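Local coordinates for protein adenylosuccinate lyase (Francisella tularensis subsp. tularensis SCHU S4, PDB 4EEI) that probably catalyses the release of fumarate from adenylosuccinate, yielding AMP, and from the related succinyl-carboxamide intermediate of purine synthesis, at residues N18-A21 / K22-E25; E32-E35 / D36-V39; E60-K63 / V64-H67; I70-C73 / T74-E78; F90-T93 / S94-I98. One frame throughout, in Å; residues are numbered along the deposited sequence.

How the interactions relate
Interaction 1 packs on both interaction 4 and interaction 5, which do not touch each other: Tyr20 O lies 3.5 Å from Phe72 CE1, joining interaction 1 to interaction 4, and Met23 O lies 3.7 Å from Ile97 CG2, joining it to interaction 5. Interaction 3 packs on interaction 4, with Ile61 CG2 3.6 Å from Ala71 CA, where helix 55-65 leads on to helix 68-77. Interactions 3 and 5 both border the AMP pocket and meet at His67 CE1 and Ser94 OG, 3.4 Å apart. Interaction 2 lies farther from this site, its centre about 29 Å from that of interaction 3, yet Met38 CE touches Phe90 CE1 of interaction 5 at 3.8 Å.

Interaction 1 (N18-A21 / K22-E25); sequences NKYA and KMLE
Asn18 and Lys22, one helical turn apart, are joined twice. The backbone N of Lys22 donates to Asn18 O at 2.9 Å, and the ammonium NZ of Lys22 donates to the amide oxygen OD1 of Asn18 at 2.8 Å, lying only 17° out of the amide plane. The Lys22 chain bends at every torsion beyond chi1, and this folds NZ back over its own helix to that oxygen. The other amide atom, ND2 of Asn18, donates to Ile13 O of the preceding helix 8-14. Backbone acceptors follow the alpha-helical i to i+4 pattern: Lys19 O takes Met23 N at 3.1 Å, Tyr20 O takes Leu24 N at 2.9 Å. Met23 runs extended alongside Tyr20 and sets SD at the ring edge, 4.0 Å from CD1, a Met-aromatic contact; its CE lies 3.7 Å from Lys19 CD. In the fold, this turn of helix 16-33 is flanked by Leu104 and Gln105 of helix 94-131, Ile69 of helix 68-77, and Val58 of helix 55-65.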
loop_
_atom_site.group_PDB
_atom_site.type_symbol
_atom_site.label_atom_id
_atom_site.label_comp_id
_atom_site.label_asym_id
_atom_site.label_seq_id
_atom_site.Cartn_x
_atom_site.Cartn_y
_atom_site.Cartn_z
ATOM N N ASN B 18 13.982 -13.501 25.071
ATOM C CA ASN B 18 12.688 -13.125 25.626
ATOM C C ASN B 18 11.538 -13.824 24.913
ATOM O O ASN B 18 10.502 -14.117 25.529
ATOM C CB ASN B 18 12.476 -11.611 25.615
ATOM C CG ASN B 18 11.212 -11.209 26.342
ATOM O OD1 ASN B 18 11.088 -11.433 27.550
ATOM N ND2 ASN B 18 10.254 -10.636 25.614
ATOM N N LYS B 19 11.710 -14.091 23.621
ATOM C CA LYS B 19 10.690 -14.841 22.883
ATOM C C LYS B 19 10.438 -16.182 23.571
ATOM O O LYS B 19 9.288 -16.556 23.810
ATOM C CB LYS B 19 11.100 -15.069 21.420
ATOM C CG LYS B 19 10.053 -15.833 20.612
ATOM C CD LYS B 19 10.652 -16.966 19.780
ATOM C CE LYS B 19 11.365 -16.451 18.546
ATOM N NZ LYS B 19 10.500 -15.531 17.744
ATOM N N TYR B 20 11.511 -16.893 23.904
ATOM C CA TYR B 20 11.376 -18.186 24.581
ATOM C C TYR B 20 10.959 -18.039 26.041
ATOM O O TYR B 20 10.249 -18.888 26.570
ATOM C CB TYR B 20 12.683 -18.987 24.489
ATOM C CG TYR B 20 13.093 -19.306 23.068
ATOM C CD1 TYR B 20 12.168 -19.777 22.142
ATOM C CD2 TYR B 20 14.400 -19.121 22.652
ATOM C CE1 TYR B 20 12.546 -20.058 20.837
ATOM C CE2 TYR B 20 14.784 -19.396 21.362
ATOM C CZ TYR B 20 13.861 -19.861 20.457
ATOM O OH TYR B 20 14.266 -20.132 19.169
ATOM N N ALA B 21 11.403 -16.972 26.703
ATOM C CA ALA B 21 10.995 -16.758 28.095
ATOM C C ALA B 21 9.475 -16.551 28.183
ATOM O O ALA B 21 8.820 -17.023 29.116
ATOM C CB ALA B 21 11.746 -15.596 28.716
ATOM N N LYS B 22 8.910 -15.851 27.206
ATOM C CA LYS B 22 7.461 -15.656 27.196
ATOM C C LYS B 22 6.737 -16.948 26.845
ATOM O O LYS B 22 5.683 -17.248 27.418
ATOM C CB LYS B 22 7.073 -14.505 26.256
ATOM C CG LYS B 22 7.575 -13.124 26.735
ATOM C CD LYS B 22 6.918 -12.709 28.051
ATOM C CE LYS B 22 7.856 -12.828 29.246
ATOM N NZ LYS B 22 8.895 -11.754 29.309
ATOM N N MET B 23 7.303 -17.728 25.926
ATOM C CA MET B 23 6.742 -19.045 25.619
ATOM C C MET B 23 6.715 -19.926 26.866
ATOM O O MET B 23 5.740 -20.646 27.121
ATOM C CB MET B 23 7.534 -19.727 24.504
ATOM C CG MET B 23 7.232 -19.171 23.112
ATOM S SD MET B 23 8.218 -20.007 21.850
ATOM C CE MET B 23 7.721 -19.086 20.379
ATOM N N LEU B 24 7.777 -19.847 27.653
ATOM C CA LEU B 24 7.857 -20.626 28.884
ATOM C C LEU B 24 6.785 -20.196 29.880
ATOM O O LEU B 24 6.154 -21.039 30.522
ATOM C CB LEU B 24 9.248 -20.509 29.509
ATOM C CG LEU B 24 9.399 -21.296 30.818
ATOM C CD1 LEU B 24 9.190 -22.793 30.590
ATOM C CD2 LEU B 24 10.762 -21.040 31.453
ATOM N N GLU B 25 6.579 -18.888 30.013
ATOM C CA GLU B 25 5.568 -18.369 30.931
ATOM C C GLU B 25 4.173 -18.857 30.536
ATOM O O GLU B 25 3.365 -19.236 31.390
ATOM C CB GLU B 25 5.604 -16.835 30.966
ATOM C CG GLU B 25 4.584 -16.235 31.935
ATOM C CD GLU B 25 4.554 -14.708 31.924
ATOM O OE1 GLU B 25 5.469 -14.084 31.342
ATOM O OE2 GLU B 25 3.602 -14.135 32.501
#

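Interaction 2 (E32-E35 / D36-V39); sequences EALE and DRMV. With EDO (1,2-ethanediol), chain Y.
The guanidinium of Arg37 is met by Leu34, whose CD2 comes obliquely to within 4.1 Å of NH1; NH1 also forms a salt bridge with Asp194 and a hydrogen bond to Ile189 O. The Asp36 carboxylate is shared out at its two oxygens: OD2 pairs with Lys197, while OD1 pairs with Lys41 and takes a 3.2 Å bond from a water that also donates to Glu32 O. The carboxylate oxygens of Glu35 accept, OE1 from Gly42 N and OE2 from Ala44 N, at the start of helix 43-50. This is the C-terminal end of helix 16-33, where the bonding departs from the i to i+4 pattern. Asp36 N donates to Ala33 O, three residues back, at 3.1 Å. Leu34 O is gripped from opposite faces of its plane by Arg37 N at 2.9 Å and Val39 N at 3.2 Å, the latter an i to i+5 bond. Val39 CG2 presses on Leu34 CB at 3.5 Å, and Met38 SD lies side by side with Leu34, 4.2 Å from CD2.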
loop_
_atom_site.group_PDB
_atom_site.type_symbol
_atom_site.label_atom_id
_atom_site.label_comp_id
_atom_site.label_asym_id
_atom_site.label_seq_id
_atom_site.Cartn_x
_atom_site.Cartn_y
_atom_site.Cartn_z
ATOM N N GLU B 32 -0.013 -25.025 35.066
ATOM C CA GLU B 32 -0.502 -24.768 36.419
ATOM C C GLU B 32 -2.019 -24.932 36.473
ATOM O O GLU B 32 -2.565 -25.493 37.424
ATOM C CB GLU B 32 -0.093 -23.358 36.879
ATOM C CG GLU B 32 -0.635 -22.965 38.253
ATOM C CD GLU B 32 -0.093 -21.633 38.759
ATOM O OE1 GLU B 32 0.936 -21.150 38.231
ATOM O OE2 GLU B 32 -0.706 -21.070 39.691
ATOM N N ALA B 33 -2.703 -24.455 35.439
ATOM C CA ALA B 33 -4.147 -24.650 35.338
ATOM C C ALA B 33 -4.484 -26.138 35.386
ATOM O O ALA B 33 -5.408 -26.565 36.087
ATOM C CB ALA B 33 -4.672 -24.024 34.049
ATOM N N LEU B 34 -3.714 -26.930 34.648
ATOM C CA LEU B 34 -3.981 -28.353 34.532
ATOM C C LEU B 34 -3.701 -29.107 35.825
ATOM O O LEU B 34 -4.033 -30.280 35.937
ATOM C CB LEU B 34 -3.193 -28.949 33.367
ATOM C CG LEU B 34 -3.731 -28.561 31.987
ATOM C CD1 LEU B 34 -2.857 -29.112 30.867
ATOM C CD2 LEU B 34 -5.169 -29.045 31.828
ATOM N N GLU B 35 -3.102 -28.431 36.798
ATOM C CA GLU B 35 -2.890 -29.026 38.111
ATOM C C GLU B 35 -4.211 -29.242 38.845
ATOM O O GLU B 35 -4.281 -30.015 39.798
ATOM C CB GLU B 35 -1.949 -28.159 38.950
ATOM C CG GLU B 35 -0.477 -28.374 38.642
ATOM C CD GLU B 35 0.433 -27.506 39.488
ATOM O OE1 GLU B 35 -0.018 -27.020 40.546
ATOM O OE2 GLU B 35 1.601 -27.311 39.095
ATOM N N ASP B 36 -5.256 -28.557 38.392
ATOM C CA ASP B 36 -6.602 -28.791 38.902
ATOM C C ASP B 36 -7.192 -30.074 38.328
ATOM O O ASP B 36 -8.272 -30.505 38.731
ATOM C CB ASP B 36 -7.512 -27.606 38.577
ATOM C CG ASP B 36 -7.308 -26.438 39.520
ATOM O OD1 ASP B 36 -6.407 -26.517 40.380
ATOM O OD2 ASP B 36 -8.048 -25.442 39.402
ATOM N N ARG B 37 -6.479 -30.680 37.386
ATOM C CA ARG B 37 -6.889 -31.958 36.822
ATOM C C ARG B 37 -5.821 -33.023 37.042
ATOM O O ARG B 37 -5.703 -33.574 38.134
ATOM C CB ARG B 37 -7.195 -31.812 35.331
ATOM C CG ARG B 37 -8.246 -30.759 35.023
ATOM C CD ARG B 37 -9.236 -31.255 33.984
ATOM N NE ARG B 37 -8.948 -30.716 32.659
ATOM C CZ ARG B 37 -8.862 -31.453 31.557
ATOM N NH1 ARG B 37 -8.595 -30.880 30.393
ATOM N NH2 ARG B 37 -9.042 -32.764 31.619
ATOM N N MET B 38 -5.046 -33.309 36.001
ATOM C CA MET B 38 -4.257 -34.534 35.954
ATOM C C MET B 38 -2.803 -34.298 36.356
ATOM O O MET B 38 -2.059 -35.245 36.602
ATOM C CB MET B 38 -4.322 -35.162 34.560
ATOM C CG MET B 38 -3.489 -34.440 33.514
ATOM S SD MET B 38 -4.327 -32.986 32.857
ATOM C CE MET B 38 -5.686 -33.748 31.977
ATOM N N VAL B 39 -2.402 -33.032 36.420
ATOM C CA VAL B 39 -1.024 -32.686 36.746
ATOM C C VAL B 39 -0.826 -32.557 38.253
ATOM O O VAL B 39 -1.569 -31.848 38.926
ATOM C CB VAL B 39 -0.596 -31.368 36.073
ATOM C CG1 VAL B 39 0.894 -31.137 36.266
ATOM C CG2 VAL B 39 -0.954 -31.387 34.595
HETATM C C1 EDO Y . -8.366 -32.066 41.367
HETATM O O1 EDO Y . -6.967 -31.778 41.488
HETATM C C2 EDO Y . -8.569 -33.194 40.362
HETATM O O2 EDO Y . -7.711 -34.292 40.699
HETATM O O HOH W 1 -3.890 -24.667 39.545
HETATM O O HOH W 2 -3.344 -32.544 40.414
#

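Interaction 3 (E60-K63 / V64-H67); sequences EIEK and VTKH. With AMP (adenosine monophosphate), chain O.
Ile61 O and Glu62 O take the last backbone bonds of helix 55-65, whose C-terminal end is closed by positive-phi Lys66 and followed at once by His67, the N-cap of helix 68-77. Thr65 N reaches Ile61 O at 3.1 Å, nearly straight (169°) and in the carbonyl plane, while Val64 N meets the same oxygen from above the carbonyl plane. Lys66 N donates to Glu62 O at 3.0 Å; past this bond Lys66 (phi 63°) turns its carbonyl to the ribose of AMP, accepting from O3' at 3.1 Å. O2' lies nearer to that carbonyl, at a separation too short to trust closely. Thr65 OG1, set between the backbone N and carbonyl carbon (chi1 69°), donates to His67 O at 2.9 Å and braces the turn. His67 ND1 makes a weak bond to Ile69 N, while NE2 binds succinate. Glu62 OE2 forms a salt bridge with Arg4 of a second subunit; that arginine also bonds AMP, so the pocket is built from more than one chain. Packing within the turn is slight, with methyls Ile61 CG2 and Thr65 CG2 3.8 Å apart. Over the centre of one face of the His67 ring lies AMP C1', 3.9 Å above its plane.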
loop_
_atom_site.group_PDB
_atom_site.type_symbol
_atom_site.label_atom_id
_atom_site.label_comp_id
_atom_site.label_asym_id
_atom_site.label_seq_id
_atom_site.Cartn_x
_atom_site.Cartn_y
_atom_site.Cartn_z
ATOM N N GLU B 60 20.330 -25.601 17.776
ATOM C CA GLU B 60 20.905 -26.879 17.354
ATOM C C GLU B 60 19.852 -27.983 17.263
ATOM O O GLU B 60 19.894 -28.809 16.353
ATOM C CB GLU B 60 22.107 -27.303 18.211
ATOM C CG GLU B 60 22.024 -26.986 19.697
ATOM C CD GLU B 60 23.307 -27.370 20.446
ATOM O OE1 GLU B 60 23.225 -28.186 21.391
ATOM O OE2 GLU B 60 24.392 -26.853 20.094
ATOM N N ILE B 61 18.898 -27.978 18.190
ATOM C CA ILE B 61 17.798 -28.935 18.161
ATOM C C ILE B 61 16.900 -28.684 16.946
ATOM O O ILE B 61 16.420 -29.628 16.306
ATOM C CB ILE B 61 16.966 -28.883 19.467
ATOM C CG1 ILE B 61 17.834 -29.265 20.666
ATOM C CG2 ILE B 61 15.778 -29.821 19.387
ATOM C CD1 ILE B 61 17.164 -29.072 22.012
ATOM N N GLU B 62 16.686 -27.413 16.622
ATOM C CA GLU B 62 15.827 -27.055 15.497
ATOM C C GLU B 62 16.404 -27.525 14.157
ATOM O O GLU B 62 15.658 -27.790 13.210
ATOM C CB GLU B 62 15.541 -25.548 15.466
ATOM C CG GLU B 62 14.529 -25.154 14.395
ATOM C CD GLU B 62 14.006 -23.732 14.545
ATOM O OE1 GLU B 62 14.326 -23.069 15.558
ATOM O OE2 GLU B 62 13.262 -23.286 13.642
ATOM N N LYS B 63 17.726 -27.641 14.085
ATOM C CA LYS B 63 18.369 -28.198 12.896
ATOM C C LYS B 63 17.874 -29.605 12.569
ATOM O O LYS B 63 17.795 -29.984 11.399
ATOM C CB LYS B 63 19.888 -28.201 13.052
ATOM C CG LYS B 63 20.529 -26.881 12.679
ATOM C CD LYS B 63 22.042 -26.938 12.847
ATOM C CE LYS B 63 22.700 -25.664 12.328
ATOM N NZ LYS B 63 24.197 -25.722 12.384
ATOM N N VAL B 64 17.543 -30.370 13.606
ATOM C CA VAL B 64 17.020 -31.721 13.434
ATOM C C VAL B 64 15.509 -31.702 13.224
ATOM O O VAL B 64 14.996 -32.283 12.268
ATOM C CB VAL B 64 17.306 -32.594 14.668
ATOM C CG1 VAL B 64 17.037 -34.056 14.354
ATOM C CG2 VAL B 64 18.739 -32.410 15.131
ATOM N N THR B 65 14.803 -31.031 14.127
ATOM C CA THR B 65 13.345 -31.105 14.169
ATOM C C THR B 65 12.638 -30.416 12.999
ATOM O O THR B 65 11.558 -30.848 12.591
ATOM C CB THR B 65 12.788 -30.545 15.501
ATOM O OG1 THR B 65 12.993 -29.128 15.560
ATOM C CG2 THR B 65 13.476 -31.211 16.699
ATOM N N LYS B 66 13.245 -29.349 12.475
ATOM C CA LYS B 66 12.616 -28.483 11.465
ATOM C C LYS B 66 11.367 -27.808 12.025
ATOM O O LYS B 66 10.489 -27.374 11.270
ATOM C CB LYS B 66 12.241 -29.255 10.196
ATOM C CG LYS B 66 13.336 -30.145 9.649
ATOM C CD LYS B 66 14.496 -29.313 9.153
ATOM C CE LYS B 66 15.563 -30.185 8.512
ATOM N NZ LYS B 66 16.498 -29.364 7.693
ATOM N N HIS B 67 11.293 -27.722 13.350
ATOM C CA HIS B 67 10.100 -27.223 14.018
ATOM C C HIS B 67 10.527 -26.509 15.286
ATOM O O HIS B 67 11.006 -27.146 16.222
ATOM C CB HIS B 67 9.171 -28.390 14.358
ATOM C CG HIS B 67 7.793 -27.969 14.768
ATOM N ND1 HIS B 67 7.560 -27.080 15.796
ATOM C CD2 HIS B 67 6.574 -28.316 14.289
ATOM C CE1 HIS B 67 6.259 -26.897 15.933
ATOM N NE2 HIS B 67 5.637 -27.634 15.028
HETATM P P AMP O . 8.757 -19.799 9.580
HETATM O O1P AMP O . 10.204 -19.543 9.249
HETATM O O2P AMP O . 7.864 -19.968 8.378
HETATM O O3P AMP O . 8.196 -18.897 10.649
HETATM O "O5'" AMP O . 8.765 -21.254 10.269
HETATM C "C5'" AMP O . 7.603 -21.752 10.931
HETATM C "C4'" AMP O . 8.002 -22.873 11.882
HETATM O "O4'" AMP O . 6.847 -23.385 12.553
HETATM C "C3'" AMP O . 8.634 -24.035 11.132
HETATM O "O3'" AMP O . 9.825 -24.432 11.813
HETATM C "C2'" AMP O . 7.617 -25.152 11.203
HETATM O "O2'" AMP O . 8.256 -26.420 11.352
HETATM C "C1'" AMP O . 6.797 -24.807 12.432
HETATM N N9 AMP O . 5.400 -25.283 12.291
HETATM C C8 AMP O . 4.953 -26.156 11.372
HETATM N N7 AMP O . 3.625 -26.382 11.521
HETATM C C5 AMP O . 3.205 -25.642 12.561
HETATM C C6 AMP O . 1.918 -25.410 13.255
HETATM N N6 AMP O . 0.787 -26.036 12.853
HETATM N N1 AMP O . 1.915 -24.556 14.301
HETATM C C2 AMP O . 3.034 -23.929 14.709
HETATM N N3 AMP O . 4.234 -24.091 14.126
HETATM C C4 AMP O . 4.381 -24.920 13.066
#

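Interaction 4 (I70-C73 / T74-E78); sequences IAFC and TSIAE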
loop_
_atom_site.group_PDB
_atom_site.type_symbol
_atom_site.label_atom_id
_atom_site.label_comp_id
_atom_site.label_asym_id
_atom_site.label_seq_id
_atom_site.Cartn_x
_atom_site.Cartn_y
_atom_site.Cartn_z
ATOM N N ILE B 70 8.844 -27.602 18.898
ATOM C CA ILE B 70 9.364 -28.895 19.335
ATOM C C ILE B 70 10.772 -28.711 19.891
ATOM O O ILE B 70 11.119 -29.276 20.926
ATOM C CB ILE B 70 9.399 -29.920 18.185
ATOM C CG1 ILE B 70 7.988 -30.188 17.653
ATOM C CG2 ILE B 70 10.055 -31.216 18.640
ATOM C CD1 ILE B 70 7.939 -31.184 16.496
ATOM N N ALA B 71 11.574 -27.905 19.200
ATOM C CA ALA B 71 12.933 -27.602 19.649
ATOM C C ALA B 71 12.943 -26.906 21.009
ATOM O O ALA B 71 13.709 -27.277 21.898
ATOM C CB ALA B 71 13.659 -26.763 18.619
ATOM N N PHE B 72 12.099 -25.888 21.158
ATOM C CA PHE B 72 11.962 -25.182 22.429
ATOM C C PHE B 72 11.510 -26.105 23.564
ATOM O O PHE B 72 12.105 -26.107 24.645
ATOM C CB PHE B 72 10.982 -24.014 22.287
ATOM C CG PHE B 72 10.440 -23.514 23.601
ATOM C CD1 PHE B 72 11.218 -22.718 24.426
ATOM C CD2 PHE B 72 9.149 -23.842 24.009
ATOM C CE1 PHE B 72 10.727 -22.256 25.634
ATOM C CE2 PHE B 72 8.648 -23.380 25.216
ATOM C CZ PHE B 72 9.439 -22.585 26.028
ATOM N N CYS B 73 10.454 -26.878 23.326
ATOM C CA CYS B 73 9.962 -27.808 24.346
ATOM C C CYS B 73 11.032 -28.812 24.756
ATOM O O CYS B 73 11.229 -29.092 25.946
ATOM C CB CYS B 73 8.718 -28.542 23.851
ATOM S SG CYS B 73 7.280 -27.473 23.658
ATOM N N THR B 74 11.725 -29.356 23.761
ATOM C CA THR B 74 12.808 -30.298 24.025
ATOM C C THR B 74 13.909 -29.630 24.844
ATOM O O THR B 74 14.501 -30.260 25.721
ATOM C CB THR B 74 13.376 -30.888 22.718
ATOM O OG1 THR B 74 12.339 -31.594 22.024
ATOM C CG2 THR B 74 14.518 -31.848 22.998
ATOM N N SER B 75 14.176 -28.351 24.585
ATOM C CA SER B 75 15.228 -27.662 25.342
ATOM C C SER B 75 14.853 -27.528 26.820
ATOM O O SER B 75 15.721 -27.554 27.690
ATOM C CB SER B 75 15.554 -26.287 24.740
ATOM O OG SER B 75 14.587 -25.316 25.098
ATOM N N ILE B 76 13.558 -27.395 27.098
ATOM C CA ILE B 76 13.071 -27.330 28.478
ATOM C C ILE B 76 13.026 -28.718 29.129
ATOM O O ILE B 76 13.605 -28.942 30.200
ATOM C CB ILE B 76 11.657 -26.708 28.549
ATOM C CG1 ILE B 76 11.650 -25.273 28.000
ATOM C CG2 ILE B 76 11.125 -26.765 29.973
ATOM C CD1 ILE B 76 12.701 -24.358 28.618
ATOM N N ALA B 77 12.328 -29.642 28.477
ATOM C CA ALA B 77 12.150 -31.000 28.989
ATOM C C ALA B 77 13.458 -31.709 29.340
ATOM O O ALA B 77 13.519 -32.480 30.308
ATOM C CB ALA B 77 11.348 -31.834 27.994
ATOM N N GLU B 78 14.507 -31.457 28.563
ATOM C CA GLU B 78 15.768 -32.164 28.783
ATOM C C GLU B 78 16.489 -31.689 30.050
ATOM O O GLU B 78 17.507 -32.261 30.447
ATOM C CB GLU B 78 16.681 -32.075 27.549
ATOM C CG GLU B 78 17.325 -30.718 27.318
ATOM C CD GLU B 78 18.187 -30.686 26.061
ATOM O OE1 GLU B 78 18.178 -31.676 25.296
ATOM O OE2 GLU B 78 18.871 -29.669 25.839
#
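Thr74 holds Ile70 O with two donors, its backbone N at 2.9 Å and its hydroxyl OG1 at 2.8 Å, which arrive from opposite faces of the carbonyl plane. OG1 is turned beside its own backbone N, anti to the carbonyl carbon (chi1 -61°), which brings it to the carbonyl of the preceding turn. Cys73 contributes mainly through its backbone: Cys73 O receives Ala77 N at 2.8 Å in an almost straight bond (175°). Phe72 is engaged at both ends. Its carbonyl O accepts Ser75 OG at 2.6 Å and Ile76 N at 3.1 Å, while one face of its ring is met by Ile76 CG1, 4.2 Å from the centroid and displaced toward the rim, a CH-pi contact. Outside the turn, Cys73 touches Glu27 of helix 16-33, and Ser75 touches Val58 of helix 55-65. Such return of Ser and Thr hydroxyls to carbonyls three or four residues earlier is a familiar feature of alpha helices, here within helix 68-77, whose N-cap His67 binds AMP and succinate.

Interaction 5 (F90-T93 / S94-I98); sequences FGVT and SSDII. With AMP (adenosine monophosphate), chain O.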
loop_
_atom_site.group_PDB
_atom_site.type_symbol
_atom_site.label_atom_id
_atom_site.label_comp_id
_atom_site.label_asym_id
_atom_site.label_seq_id
_atom_site.Cartn_x
_atom_site.Cartn_y
_atom_site.Cartn_z
ATOM N N PHE B 90 0.992 -30.120 27.230
ATOM C CA PHE B 90 -0.024 -31.148 27.152
ATOM C C PHE B 90 -1.327 -30.524 26.666
ATOM O O PHE B 90 -1.758 -29.499 27.196
ATOM C CB PHE B 90 -0.202 -31.775 28.537
ATOM C CG PHE B 90 -1.165 -32.918 28.576
ATOM C CD1 PHE B 90 -2.494 -32.706 28.905
ATOM C CD2 PHE B 90 -0.738 -34.211 28.321
ATOM C CE1 PHE B 90 -3.384 -33.758 28.966
ATOM C CE2 PHE B 90 -1.627 -35.275 28.374
ATOM C CZ PHE B 90 -2.956 -35.047 28.696
ATOM N N GLY B 91 -1.931 -31.116 25.639
ATOM C CA GLY B 91 -3.235 -30.676 25.166
ATOM C C GLY B 91 -3.223 -29.457 24.252
ATOM O O GLY B 91 -4.110 -29.303 23.404
ATOM N N VAL B 92 -2.231 -28.592 24.418
ATOM C CA VAL B 92 -2.125 -27.390 23.590
ATOM C C VAL B 92 -1.630 -27.710 22.189
ATOM O O VAL B 92 -1.009 -28.751 21.966
ATOM C CB VAL B 92 -1.161 -26.360 24.201
ATOM C CG1 VAL B 92 -1.774 -25.705 25.421
ATOM C CG2 VAL B 92 0.176 -27.015 24.558
ATOM N N THR B 93 -1.914 -26.815 21.246
ATOM C CA THR B 93 -1.263 -26.843 19.943
ATOM C C THR B 93 -0.096 -25.846 20.011
ATOM O O THR B 93 -0.103 -24.958 20.875
ATOM C CB THR B 93 -2.272 -26.480 18.819
ATOM O OG1 THR B 93 -1.707 -26.775 17.538
ATOM C CG2 THR B 93 -2.644 -25.009 18.886
ATOM N N SER B 94 0.920 -25.991 19.155
ATOM C CA SER B 94 2.060 -25.064 19.195
ATOM C C SER B 94 1.626 -23.598 19.204
ATOM O O SER B 94 2.171 -22.790 19.951
ATOM C CB SER B 94 3.038 -25.309 18.036
ATOM O OG SER B 94 3.574 -26.615 18.078
ATOM N N SER B 95 0.631 -23.248 18.396
ATOM C CA SER B 95 0.261 -21.841 18.298
ATOM C C SER B 95 -0.550 -21.308 19.486
ATOM O O SER B 95 -0.696 -20.098 19.628
ATOM C CB SER B 95 -0.426 -21.538 16.962
ATOM O OG SER B 95 0.532 -21.444 15.929
ATOM N N ASP B 96 -1.082 -22.188 20.332
ATOM C CA ASP B 96 -1.647 -21.721 21.596
ATOM C C ASP B 96 -0.517 -21.055 22.364
ATOM O O ASP B 96 -0.700 -20.027 23.012
ATOM C CB ASP B 96 -2.175 -22.889 22.443
ATOM C CG ASP B 96 -3.502 -23.448 21.947
ATOM O OD1 ASP B 96 -4.304 -22.698 21.355
ATOM O OD2 ASP B 96 -3.746 -24.655 22.179
ATOM N N ILE B 97 0.666 -21.650 22.282
ATOM C CA ILE B 97 1.818 -21.118 23.001
ATOM C C ILE B 97 2.404 -19.908 22.278
ATOM O O ILE B 97 2.640 -18.860 22.887
ATOM C CB ILE B 97 2.911 -22.186 23.190
ATOM C CG1 ILE B 97 2.340 -23.444 23.854
ATOM C CG2 ILE B 97 4.081 -21.621 23.996
ATOM C CD1 ILE B 97 1.666 -23.199 25.209
ATOM N N ILE B 98 2.638 -20.047 20.979
ATOM C CA ILE B 98 3.274 -18.975 20.203
ATOM C C ILE B 98 2.465 -17.687 20.245
ATOM O O ILE B 98 3.007 -16.616 20.517
ATOM C CB ILE B 98 3.435 -19.365 18.723
ATOM C CG1 ILE B 98 4.346 -20.577 18.578
ATOM C CG2 ILE B 98 3.978 -18.194 17.913
ATOM C CD1 ILE B 98 4.297 -21.212 17.191
HETATM P P AMP O . 8.757 -19.799 9.580
HETATM O O1P AMP O . 10.204 -19.543 9.249
HETATM O O2P AMP O . 7.864 -19.968 8.378
HETATM O O3P AMP O . 8.196 -18.897 10.649
HETATM O "O5'" AMP O . 8.765 -21.254 10.269
HETATM C "C5'" AMP O . 7.603 -21.752 10.931
HETATM C "C4'" AMP O . 8.002 -22.873 11.882
HETATM O "O4'" AMP O . 6.847 -23.385 12.553
HETATM C "C3'" AMP O . 8.634 -24.035 11.132
HETATM O "O3'" AMP O . 9.825 -24.432 11.813
HETATM C "C2'" AMP O . 7.617 -25.152 11.203
HETATM O "O2'" AMP O . 8.256 -26.420 11.352
HETATM C "C1'" AMP O . 6.797 -24.807 12.432
HETATM N N9 AMP O . 5.400 -25.283 12.291
HETATM C C8 AMP O . 4.953 -26.156 11.372
HETATM N N7 AMP O . 3.625 -26.382 11.521
HETATM C C5 AMP O . 3.205 -25.642 12.561
HETATM C C6 AMP O . 1.918 -25.410 13.255
HETATM N N6 AMP O . 0.787 -26.036 12.853
HETATM N N1 AMP O . 1.915 -24.556 14.301
HETATM C C2 AMP O . 3.034 -23.929 14.709
HETATM N N3 AMP O . 4.234 -24.091 14.126
HETATM C C4 AMP O . 4.381 -24.920 13.066
HETATM O O HOH W 3 -0.226 -24.898 16.250
#
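Thr93 occupies the N-cap of helix 94-131, yet its side chain makes no capping bond; the reverse half of a capping box is present instead. Asp96, three residues on, turns its carboxylate back so that OD2 accepts Thr93 N at 3.0 Å, a straight bond (168°) that meets OD2 from above the carboxylate plane. Asp96 N in turn donates to Thr93 O, also at 3.0 Å but more bent (135°). The Thr93 hydroxyl stands anti to its own backbone N; OG1 lies 2.7 Å from a water, and this water accepts from Ser95 N at 2.8 Å. The water thus satisfies one N-H of the first helical turn. OG1 has a weak bond to succinate as well. The carboxylate is fixed further by Gly182 N on OD2 and Ser181 N on OD1. Thr93 CG2 lies 3.5 Å from OD2, and Val92 CG2 lies 4.1 Å from Ile97 CD1, those two side chains crossing near a right angle. The first helical turn lines the ligand pocket: Ser94 CB is 3.6 Å from AMP C2, Ile98 CD1 3.9 Å from it, Ser94 OG binds succinate, and Ser95 OG binds Arg301. Beyond the turn, Ile97 packs on Val26 and Glu27 of helix 16-33, Ile98 on Ile69 of helix 68-77, while Gly91 N bonds to His358 of a third subunit.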